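PDB 3TP4: computational Design of Enzyme from Synthetic construct, which is a computationally designed enzyme, probably built on a glycosyl hydrolase family 26 barrel to carry an activated serine in a catalytic triad. Local coordinates for residues A[108-117]-A[166-176]; A[213-223]-A[239-247]. One frame throughout, in Å; residues are numbered along the deposited sequence.

Interaction 1. Residues A[108-117]-A[166-176]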
loop_
_atom_site.group_PDB
_atom_site.type_symbol
_atom_site.label_atom_id
_atom_site.label_comp_id
_atom_site.label_asym_id
_atom_site.label_seq_id
_atom_site.Cartn_x
_atom_site.Cartn_y
_atom_site.Cartn_z
ATOM N N ASN A 108 10.398 4.374 -6.216
ATOM C CA ASN A 108 9.306 3.664 -6.863
ATOM C C ASN A 108 8.225 3.208 -5.891
ATOM O O ASN A 108 8.521 2.640 -4.835
ATOM C CB ASN A 108 9.838 2.442 -7.632
ATOM C CG ASN A 108 10.558 2.826 -8.919
ATOM O OD1 ASN A 108 9.923 3.068 -9.948
ATOM N ND2 ASN A 108 11.886 2.869 -8.871
ATOM N N THR A 109 6.973 3.449 -6.257
ATOM C CA THR A 109 5.857 2.856 -5.534
ATOM C C THR A 109 4.959 2.080 -6.496
ATOM O O THR A 109 4.699 2.527 -7.619
ATOM C CB THR A 109 5.033 3.907 -4.782
ATOM O OG1 THR A 109 4.006 3.245 -4.030
ATOM C CG2 THR A 109 4.389 4.877 -5.759
ATOM N N VAL A 110 4.511 0.909 -6.050
ATOM C CA VAL A 110 3.682 0.015 -6.849
ATOM C C VAL A 110 2.451 -0.354 -6.037
ATOM O O VAL A 110 2.562 -0.846 -4.907
ATOM C CB VAL A 110 4.436 -1.279 -7.215
ATOM C CG1 VAL A 110 3.463 -2.321 -7.765
ATOM C CG2 VAL A 110 5.593 -0.993 -8.206
ATOM N N GLY A 111 1.276 -0.108 -6.604
ATOM C CA GLY A 111 0.027 -0.336 -5.893
ATOM C C GLY A 111 -0.810 -1.385 -6.602
ATOM O O GLY A 111 -0.789 -1.472 -7.824
ATOM N N ALA A 112 -1.525 -2.201 -5.838
ATOM C CA ALA A 112 -2.453 -3.169 -6.412
ATOM C C ALA A 112 -3.869 -2.731 -6.073
ATOM O O ALA A 112 -4.278 -2.781 -4.908
ATOM C CB ALA A 112 -2.179 -4.571 -5.856
ATOM N N GLY A 113 -4.608 -2.281 -7.083
ATOM C CA GLY A 113 -5.959 -1.798 -6.877
ATOM C C GLY A 113 -6.912 -2.959 -6.705
ATOM O O GLY A 113 -6.499 -4.121 -6.742
ATOM N N VAL A 114 -8.194 -2.667 -6.519
ATOM C CA VAL A 114 -9.148 -3.740 -6.286
ATOM C C VAL A 114 -10.043 -4.038 -7.501
ATOM O O VAL A 114 -11.143 -4.575 -7.354
ATOM C CB VAL A 114 -9.964 -3.532 -4.974
ATOM C CG1 VAL A 114 -9.031 -3.580 -3.751
ATOM C CG2 VAL A 114 -10.736 -2.221 -5.000
ATOM N N GLU A 115 -9.546 -3.735 -8.698
ATOM C CA GLU A 115 -10.305 -3.998 -9.919
ATOM C C GLU A 115 -10.673 -5.470 -10.073
ATOM O O GLU A 115 -11.804 -5.799 -10.425
ATOM C CB GLU A 115 -9.545 -3.521 -11.159
ATOM C CG GLU A 115 -9.433 -2.013 -11.272
ATOM C CD GLU A 115 -8.511 -1.424 -10.223
ATOM O OE1 GLU A 115 -7.559 -2.124 -9.815
ATOM O OE2 GLU A 115 -8.739 -0.264 -9.811
ATOM N N ASN A 116 -9.721 -6.358 -9.802
ATOM C CA ASN A 116 -9.978 -7.790 -9.933
ATOM C C ASN A 116 -11.099 -8.292 -9.034
ATOM O O ASN A 116 -11.582 -9.410 -9.208
ATOM C CB ASN A 116 -8.708 -8.601 -9.683
ATOM C CG ASN A 116 -7.758 -8.556 -10.853
ATOM O OD1 ASN A 116 -8.166 -8.727 -12.000
ATOM N ND2 ASN A 116 -6.481 -8.317 -10.575
ATOM N N PHE A 117 -11.509 -7.468 -8.075
ATOM C CA PHE A 117 -12.547 -7.853 -7.128
ATOM C C PHE A 117 -13.956 -7.504 -7.631
ATOM O O PHE A 117 -14.941 -7.635 -6.898
ATOM C CB PHE A 117 -12.292 -7.220 -5.753
ATOM C CG PHE A 117 -11.044 -7.726 -5.057
ATOM C CD1 PHE A 117 -9.803 -7.165 -5.333
ATOM C CD2 PHE A 117 -11.120 -8.746 -4.114
ATOM C CE1 PHE A 117 -8.651 -7.620 -4.699
ATOM C CE2 PHE A 117 -9.973 -9.209 -3.461
ATOM C CZ PHE A 117 -8.738 -8.642 -3.750
ATOM N N ILE A 166 16.206 -3.065 -6.286
ATOM C CA ILE A 166 15.690 -1.715 -6.084
ATOM C C ILE A 166 14.517 -1.754 -5.097
ATOM O O ILE A 166 13.551 -2.487 -5.308
ATOM C CB ILE A 166 15.193 -1.149 -7.418
ATOM C CG1 ILE A 166 16.325 -1.154 -8.454
ATOM C CG2 ILE A 166 14.620 0.253 -7.239
ATOM C CD1 ILE A 166 15.849 -0.827 -9.841
ATOM N N PRO A 167 14.600 -0.979 -4.007
ATOM C CA PRO A 167 13.483 -0.995 -3.053
ATOM C C PRO A 167 12.201 -0.461 -3.680
ATOM O O PRO A 167 12.241 0.431 -4.529
ATOM C CB PRO A 167 13.970 -0.079 -1.921
ATOM C CG PRO A 167 15.478 -0.115 -2.040
ATOM C CD PRO A 167 15.740 -0.184 -3.518
ATOM N N ILE A 168 11.073 -1.031 -3.270
ATOM C CA ILE A 168 9.771 -0.672 -3.807
ATOM C C ILE A 168 8.781 -0.504 -2.656
ATOM O O ILE A 168 8.702 -1.353 -1.765
ATOM C CB ILE A 168 9.244 -1.768 -4.769
ATOM C CG1 ILE A 168 10.065 -1.787 -6.059
ATOM C CG2 ILE A 168 7.782 -1.529 -5.122
ATOM C CD1 ILE A 168 9.750 -2.974 -6.944
ATOM N N VAL A 169 8.054 0.604 -2.656
ATOM C CA VAL A 169 6.982 0.792 -1.688
ATOM C C VAL A 169 5.742 0.148 -2.280
ATOM O O VAL A 169 5.146 0.675 -3.230
ATOM C CB VAL A 169 6.727 2.286 -1.422
ATOM C CG1 VAL A 169 5.618 2.460 -0.388
ATOM C CG2 VAL A 169 8.014 2.955 -0.964
ATOM N N PHE A 170 5.396 -1.023 -1.758
ATOM C CA PHE A 170 4.312 -1.830 -2.308
ATOM C C PHE A 170 3.049 -1.611 -1.500
ATOM O O PHE A 170 3.062 -1.769 -0.284
ATOM C CB PHE A 170 4.680 -3.322 -2.262
ATOM C CG PHE A 170 3.588 -4.219 -2.737
ATOM C CD1 PHE A 170 3.062 -4.073 -4.016
ATOM C CD2 PHE A 170 3.083 -5.216 -1.913
ATOM C CE1 PHE A 170 2.055 -4.904 -4.464
ATOM C CE2 PHE A 170 2.075 -6.052 -2.356
ATOM C CZ PHE A 170 1.559 -5.897 -3.628
ATOM N N ARG A 171 1.967 -1.244 -2.180
ATOM C CA ARG A 171 0.705 -0.939 -1.528
ATOM C C ARG A 171 -0.365 -1.924 -1.972
ATOM O O ARG A 171 -1.032 -1.712 -2.992
ATOM C CB ARG A 171 0.252 0.480 -1.869
ATOM C CG ARG A 171 -1.066 0.852 -1.216
ATOM C CD ARG A 171 -1.504 2.263 -1.589
ATOM N NE ARG A 171 -2.697 2.644 -0.838
ATOM C CZ ARG A 171 -3.329 3.805 -0.969
ATOM N NH1 ARG A 171 -2.877 4.726 -1.825
ATOM N NH2 ARG A 171 -4.412 4.039 -0.241
ATOM N N PRO A 172 -0.549 -3.002 -1.200
ATOM C CA PRO A 172 -1.471 -4.064 -1.633
ATOM C C PRO A 172 -2.947 -3.821 -1.284
ATOM O O PRO A 172 -3.299 -3.679 -0.113
ATOM C CB PRO A 172 -0.941 -5.302 -0.899
ATOM C CG PRO A 172 -0.297 -4.767 0.330
ATOM C CD PRO A 172 0.233 -3.382 -0.006
ATOM N N TRP A 173 -3.789 -3.779 -2.317
ATOM C CA TRP A 173 -5.253 -3.771 -2.191
ATOM C C TRP A 173 -5.840 -2.458 -1.685
ATOM O O TRP A 173 -6.224 -2.341 -0.513
ATOM C CB TRP A 173 -5.733 -4.957 -1.340
ATOM C CG TRP A 173 -5.011 -6.229 -1.677
ATOM C CD1 TRP A 173 -4.352 -7.052 -0.809
ATOM C CD2 TRP A 173 -4.850 -6.808 -2.980
ATOM N NE1 TRP A 173 -3.791 -8.107 -1.492
ATOM C CE2 TRP A 173 -4.091 -7.988 -2.823
ATOM C CE3 TRP A 173 -5.289 -6.455 -4.260
ATOM C CZ2 TRP A 173 -3.757 -8.813 -3.900
ATOM C CZ3 TRP A 173 -4.940 -7.265 -5.335
ATOM C CH2 TRP A 173 -4.188 -8.435 -5.146
ATOM N N HIS A 174 -5.909 -1.472 -2.579
ATOM C CA HIS A 174 -6.514 -0.185 -2.259
ATOM C C HIS A 174 -7.546 0.195 -3.336
ATOM O O HIS A 174 -7.456 -0.242 -4.483
ATOM C CB HIS A 174 -5.438 0.907 -2.115
ATOM C CG HIS A 174 -4.664 1.147 -3.373
ATOM N ND1 HIS A 174 -4.848 2.265 -4.160
ATOM C CD2 HIS A 174 -3.733 0.392 -4.005
ATOM C CE1 HIS A 174 -4.046 2.200 -5.211
ATOM N NE2 HIS A 174 -3.365 1.070 -5.143
ATOM N N GLU A 175 -8.519 1.006 -2.938
ATOM C CA GLU A 175 -9.656 1.384 -3.772
ATOM C C GLU A 175 -9.292 2.506 -4.724
ATOM O O GLU A 175 -8.783 3.539 -4.296
ATOM C CB GLU A 175 -10.797 1.840 -2.859
ATOM C CG GLU A 175 -12.030 2.390 -3.571
ATOM C CD GLU A 175 -12.620 1.416 -4.583
ATOM O OE1 GLU A 175 -13.417 0.545 -4.185
ATOM O OE2 GLU A 175 -12.275 1.518 -5.773
ATOM N N ASN A 176 -9.578 2.324 -6.010
ATOM C CA ASN A 176 -9.267 3.356 -6.998
ATOM C C ASN A 176 -10.367 4.382 -7.281
ATOM O O ASN A 176 -10.137 5.353 -7.985
ATOM C CB ASN A 176 -8.752 2.736 -8.294
ATOM C CG ASN A 176 -7.291 2.339 -8.198
ATOM O OD1 ASN A 176 -6.437 3.149 -7.817
ATOM N ND2 ASN A 176 -6.998 1.088 -8.523
HETATM O O HOH W 1 12.702 2.915 -5.288
#

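Interaction 2. Residues A[213-223]-A[239-247]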
loop_
_atom_site.group_PDB
_atom_site.type_symbol
_atom_site.label_atom_id
_atom_site.label_comp_id
_atom_site.label_asym_id
_atom_site.label_seq_id
_atom_site.Cartn_x
_atom_site.Cartn_y
_atom_site.Cartn_z
ATOM N N PHE A 213 10.695 -4.998 -0.559
ATOM C CA PHE A 213 9.438 -4.280 -0.361
ATOM C C PHE A 213 9.360 -3.546 0.989
ATOM O O PHE A 213 9.766 -4.068 2.043
ATOM C CB PHE A 213 8.230 -5.221 -0.443
ATOM C CG PHE A 213 7.769 -5.533 -1.839
ATOM C CD1 PHE A 213 8.445 -5.051 -2.937
ATOM C CD2 PHE A 213 6.639 -6.311 -2.043
ATOM C CE1 PHE A 213 8.011 -5.343 -4.213
ATOM C CE2 PHE A 213 6.203 -6.608 -3.312
ATOM C CZ PHE A 213 6.891 -6.122 -4.404
ATOM N N LEU A 214 8.819 -2.335 0.931
ATOM C CA LEU A 214 8.252 -1.659 2.089
ATOM C C LEU A 214 6.742 -1.717 1.869
ATOM O O LEU A 214 6.281 -1.655 0.733
ATOM C CB LEU A 214 8.726 -0.205 2.160
ATOM C CG LEU A 214 10.235 -0.022 2.345
ATOM C CD1 LEU A 214 10.636 1.461 2.370
ATOM C CD2 LEU A 214 10.717 -0.740 3.628
ATOM N N TYR A 215 5.975 -1.863 2.941
ATOM C CA TYR A 215 4.548 -2.127 2.804
ATOM C C TYR A 215 3.706 -0.920 3.172
ATOM O O TYR A 215 3.778 -0.423 4.287
ATOM C CB TYR A 215 4.149 -3.366 3.618
ATOM C CG TYR A 215 4.710 -4.631 3.014
ATOM C CD1 TYR A 215 5.949 -5.133 3.420
ATOM C CD2 TYR A 215 4.027 -5.299 2.011
ATOM C CE1 TYR A 215 6.474 -6.281 2.861
ATOM C CE2 TYR A 215 4.545 -6.447 1.438
ATOM C CZ TYR A 215 5.764 -6.932 1.870
ATOM O OH TYR A 215 6.269 -8.068 1.294
ATOM N N ALA A 216 2.920 -0.445 2.213
ATOM C CA ALA A 216 2.083 0.727 2.431
ATOM C C ALA A 216 0.613 0.340 2.562
ATOM O O ALA A 216 0.148 -0.619 1.942
ATOM C CB ALA A 216 2.275 1.747 1.296
ATOM N N TRP A 217 -0.101 1.098 3.386
ATOM C CA TRP A 217 -1.537 0.946 3.579
ATOM C C TRP A 217 -2.131 2.331 3.782
ATOM O O TRP A 217 -1.664 3.089 4.626
ATOM C CB TRP A 217 -1.820 0.101 4.822
ATOM C CG TRP A 217 -3.234 0.223 5.369
ATOM C CD1 TRP A 217 -4.344 -0.487 4.965
ATOM C CD2 TRP A 217 -3.674 1.085 6.433
ATOM N NE1 TRP A 217 -5.446 -0.116 5.732
ATOM C CE2 TRP A 217 -5.057 0.850 6.626
ATOM C CE3 TRP A 217 -3.033 2.039 7.239
ATOM C CZ2 TRP A 217 -5.799 1.530 7.593
ATOM C CZ3 TRP A 217 -3.770 2.712 8.187
ATOM C CH2 TRP A 217 -5.142 2.454 8.362
ATOM N N GLY A 218 -3.148 2.664 2.999
ATOM C CA GLY A 218 -3.903 3.892 3.209
ATOM C C GLY A 218 -5.374 3.577 3.013
ATOM O O GLY A 218 -5.743 3.001 1.989
ATOM N N PRO A 219 -6.223 3.932 3.993
ATOM C CA PRO A 219 -7.607 3.455 3.946
ATOM C C PRO A 219 -8.554 4.382 3.181
ATOM O O PRO A 219 -9.738 4.069 3.079
ATOM C CB PRO A 219 -7.997 3.397 5.421
ATOM C CG PRO A 219 -7.231 4.521 6.033
ATOM C CD PRO A 219 -5.904 4.568 5.283
ATOM N N GLY A 220 -8.041 5.488 2.653
ATOM C CA GLY A 220 -8.881 6.456 1.962
ATOM C C GLY A 220 -8.608 7.857 2.490
ATOM O O GLY A 220 -7.485 8.160 2.879
ATOM N N GLY A 221 -9.632 8.707 2.513
ATOM C CA GLY A 221 -9.484 10.060 3.024
ATOM C C GLY A 221 -10.783 10.664 3.517
ATOM O O GLY A 221 -11.842 10.042 3.421
ATOM N N GLY A 222 -10.691 11.888 4.035
ATOM C CA GLY A 222 -11.840 12.595 4.566
ATOM C C GLY A 222 -12.345 11.963 5.844
ATOM O O GLY A 222 -13.516 11.589 5.932
ATOM N N PHE A 223 -11.468 11.850 6.836
ATOM C CA PHE A 223 -11.826 11.226 8.104
ATOM C C PHE A 223 -12.190 12.218 9.200
ATOM O O PHE A 223 -12.676 11.822 10.259
ATOM C CB PHE A 223 -10.702 10.274 8.563
ATOM C CG PHE A 223 -10.474 9.132 7.611
ATOM C CD1 PHE A 223 -11.368 8.074 7.557
ATOM C CD2 PHE A 223 -9.385 9.132 6.744
ATOM C CE1 PHE A 223 -11.181 7.025 6.666
ATOM C CE2 PHE A 223 -9.191 8.092 5.849
ATOM C CZ PHE A 223 -10.085 7.033 5.808
ATOM N N PHE A 239 2.715 -5.344 10.157
ATOM C CA PHE A 239 2.375 -5.545 8.745
ATOM C C PHE A 239 2.484 -4.313 7.848
ATOM O O PHE A 239 2.485 -4.443 6.625
ATOM C CB PHE A 239 0.967 -6.142 8.634
ATOM C CG PHE A 239 0.850 -7.492 9.270
ATOM C CD1 PHE A 239 1.259 -8.620 8.588
ATOM C CD2 PHE A 239 0.369 -7.626 10.564
ATOM C CE1 PHE A 239 1.185 -9.879 9.175
ATOM C CE2 PHE A 239 0.281 -8.879 11.161
ATOM C CZ PHE A 239 0.688 -10.011 10.455
ATOM N N VAL A 240 2.573 -3.133 8.452
ATOM C CA VAL A 240 2.580 -1.874 7.704
ATOM C C VAL A 240 3.831 -1.041 8.013
ATOM O O VAL A 240 4.154 -0.830 9.185
ATOM C CB VAL A 240 1.343 -1.023 8.068
ATOM C CG1 VAL A 240 1.387 0.328 7.346
ATOM C CG2 VAL A 240 0.048 -1.779 7.732
ATOM N N ASP A 241 4.530 -0.580 6.972
ATOM C CA ASP A 241 5.661 0.345 7.141
ATOM C C ASP A 241 5.255 1.815 6.947
ATOM O O ASP A 241 5.775 2.709 7.623
ATOM C CB ASP A 241 6.773 0.043 6.128
ATOM C CG ASP A 241 7.439 -1.310 6.350
ATOM O OD1 ASP A 241 7.914 -1.578 7.483
ATOM O OD2 ASP A 241 7.492 -2.095 5.372
ATOM N N VAL A 242 4.342 2.053 6.008
ATOM C CA VAL A 242 3.956 3.415 5.591
ATOM C C VAL A 242 2.443 3.599 5.694
ATOM O O VAL A 242 1.679 2.837 5.095
ATOM C CB VAL A 242 4.360 3.701 4.115
ATOM C CG1 VAL A 242 3.820 5.063 3.642
ATOM C CG2 VAL A 242 5.883 3.636 3.929
ATOM N N LEU A 243 2.021 4.622 6.436
ATOM C CA LEU A 243 0.610 4.911 6.637
ATOM C C LEU A 243 0.195 6.019 5.690
ATOM O O LEU A 243 0.841 7.077 5.647
ATOM C CB LEU A 243 0.365 5.371 8.074
ATOM C CG LEU A 243 0.867 4.430 9.168
ATOM C CD1 LEU A 243 0.822 5.123 10.516
ATOM C CD2 LEU A 243 0.030 3.183 9.193
ATOM N N GLY A 244 -0.887 5.793 4.954
ATOM C CA GLY A 244 -1.272 6.701 3.885
ATOM C C GLY A 244 -2.584 7.451 4.060
ATOM O O GLY A 244 -3.241 7.364 5.094
ATOM N N LEU A 245 -2.950 8.194 3.019
ATOM C CA LEU A 245 -4.150 9.018 3.000
ATOM C C LEU A 245 -4.390 9.403 1.555
ATOM O O LEU A 245 -3.467 9.863 0.873
ATOM C CB LEU A 245 -3.943 10.307 3.802
ATOM C CG LEU A 245 -5.188 11.186 3.950
ATOM C CD1 LEU A 245 -6.098 10.618 5.055
ATOM C CD2 LEU A 245 -4.795 12.638 4.278
ATOM N N ASP A 246 -5.623 9.229 1.092
ATOM C CA ASP A 246 -5.980 9.509 -0.297
ATOM C C ASP A 246 -7.114 10.524 -0.341
ATOM O O ASP A 246 -8.217 10.247 0.132
ATOM C CB ASP A 246 -6.418 8.220 -0.999
ATOM C CG ASP A 246 -5.394 7.105 -0.861
ATOM O OD1 ASP A 246 -4.192 7.354 -1.080
ATOM O OD2 ASP A 246 -5.790 5.979 -0.513
ATOM N N THR A 247 -6.843 11.694 -0.910
ATOM C CA THR A 247 -7.827 12.763 -0.934
ATOM C C THR A 247 -7.741 13.576 -2.214
ATOM O O THR A 247 -6.718 14.218 -2.487
ATOM C CB THR A 247 -7.632 13.725 0.252
ATOM O OG1 THR A 247 -7.775 13.000 1.474
ATOM C CG2 THR A 247 -8.670 14.831 0.211
HETATM O O HOH W 2 9.205 -4.118 4.990
HETATM O O HOH W 3 -8.450 14.152 3.861
#

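Interaction 1. Residues A[108-117]-A[166-176]
N108 opens the pairing by giving its backbone O to V169 N, while a water bridges N108 N and P167 O. Its amide lies on the helix-facing side, ND2 beside the CG2 methyl of I166 and OD1 bonded to W69 NE1. T109 faces the barrel interior. With OG1 anti to the backbone N (chi1 -177°), the hydroxyl leans toward strand 168-172 and donates to V169 O at 2.9 Å; V110 N reaches that oxygen from the opposite face of its plane, so two donors grip one carbonyl. V110 suits the helix-facing side, where helix 87-104 covers it: its CG2 meets I168 CG2 at 3.8 Å, and its backbone O takes R171 N. At G111 the lack of a side chain lets the H174 imidazole come in edge-on, NE2 3.7 Å from G111 CA. A112 is small enough to sit over one face of the W173 indole, its CB 3.9 Å from W173 CZ3, and its O accepts H174 N at 3.1 Å where segment 166-176 turns a corner at W173. G113, also without a side chain, brings its CA over one face of the H174 ring, R171 CD lying over the other. E115 bends at chi2 (70°), and its OE2 uses the syn lone pair to take N176 ND2 at 2.6 Å. F117 closes the contact, turning its ring edge to the W173 face opposite A112 in a T-shaped stack, planes 82° apart. Neighbouring parallel strands with such pairing, backed by helices, are characteristic of a TIM barrel.

Interaction 2. Residues A[213-223]-A[239-247]
Y215 and D241 open the pairing of two neighbouring parallel strands of the TIM barrel, linked as a beta-alpha-beta unit through the short helix 227-230. Backbone hydrogen bonds make the core of the contact. Y215 O is held by two donors, D241 N in its carbonyl plane and V242 N tilted out of it; W217 N then meets V242 O at 3.0 Å, and G244 N meets W217 O at 2.8 Å. One side chain bonds directly across: D241 OD2 takes Y215 N at 2.9 Å on its anti lone pair, and a water joins that same oxygen to F213 O. OD1 is bonded to V9 N, so the carboxylate is shared between two backbone N-H groups, which suits a short acidic side chain. Apolar contacts flank the strands on two sides. Facing the interior, the A216 methyl is small enough to let V242 CB approach its CB to 4.0 Å. On the helix side, chi1 of 162° swings the W217 indole away from its own N, to where L243 CD2 meets its edge 3.8 Å from CE3, while V240 CG2 packs on W217 CB. Beyond the strand, L245 CD1 meets the F223 ring edge. Glycine fits G220, whose phi of 130° leaves little room for a side chain; its O takes D246 N at 2.8 Å from above the carbonyl plane rather than along a lone pair.

The two contacts follow one another along the chain, interaction 1 closing before interaction 2 opens, and their centres lie about 11 Å apart in the same parallel barrel sheet. Strands 168-174 and 213-217 are neighbours in it, so strand 107-113 and strand 242-249 flank this middle pair and four consecutive strands form one continuous arc of the barrel wall. Helix 190-207 connects the middle two and covers F170 and Y215 from outside. On the interior side, R171 of interaction 1 reaches past the intervening strand 213-217 to a salt bridge with D246 of interaction 2, coupling the contacts near the strands' C-terminal ends, the region where TIM barrels usually place their active sites.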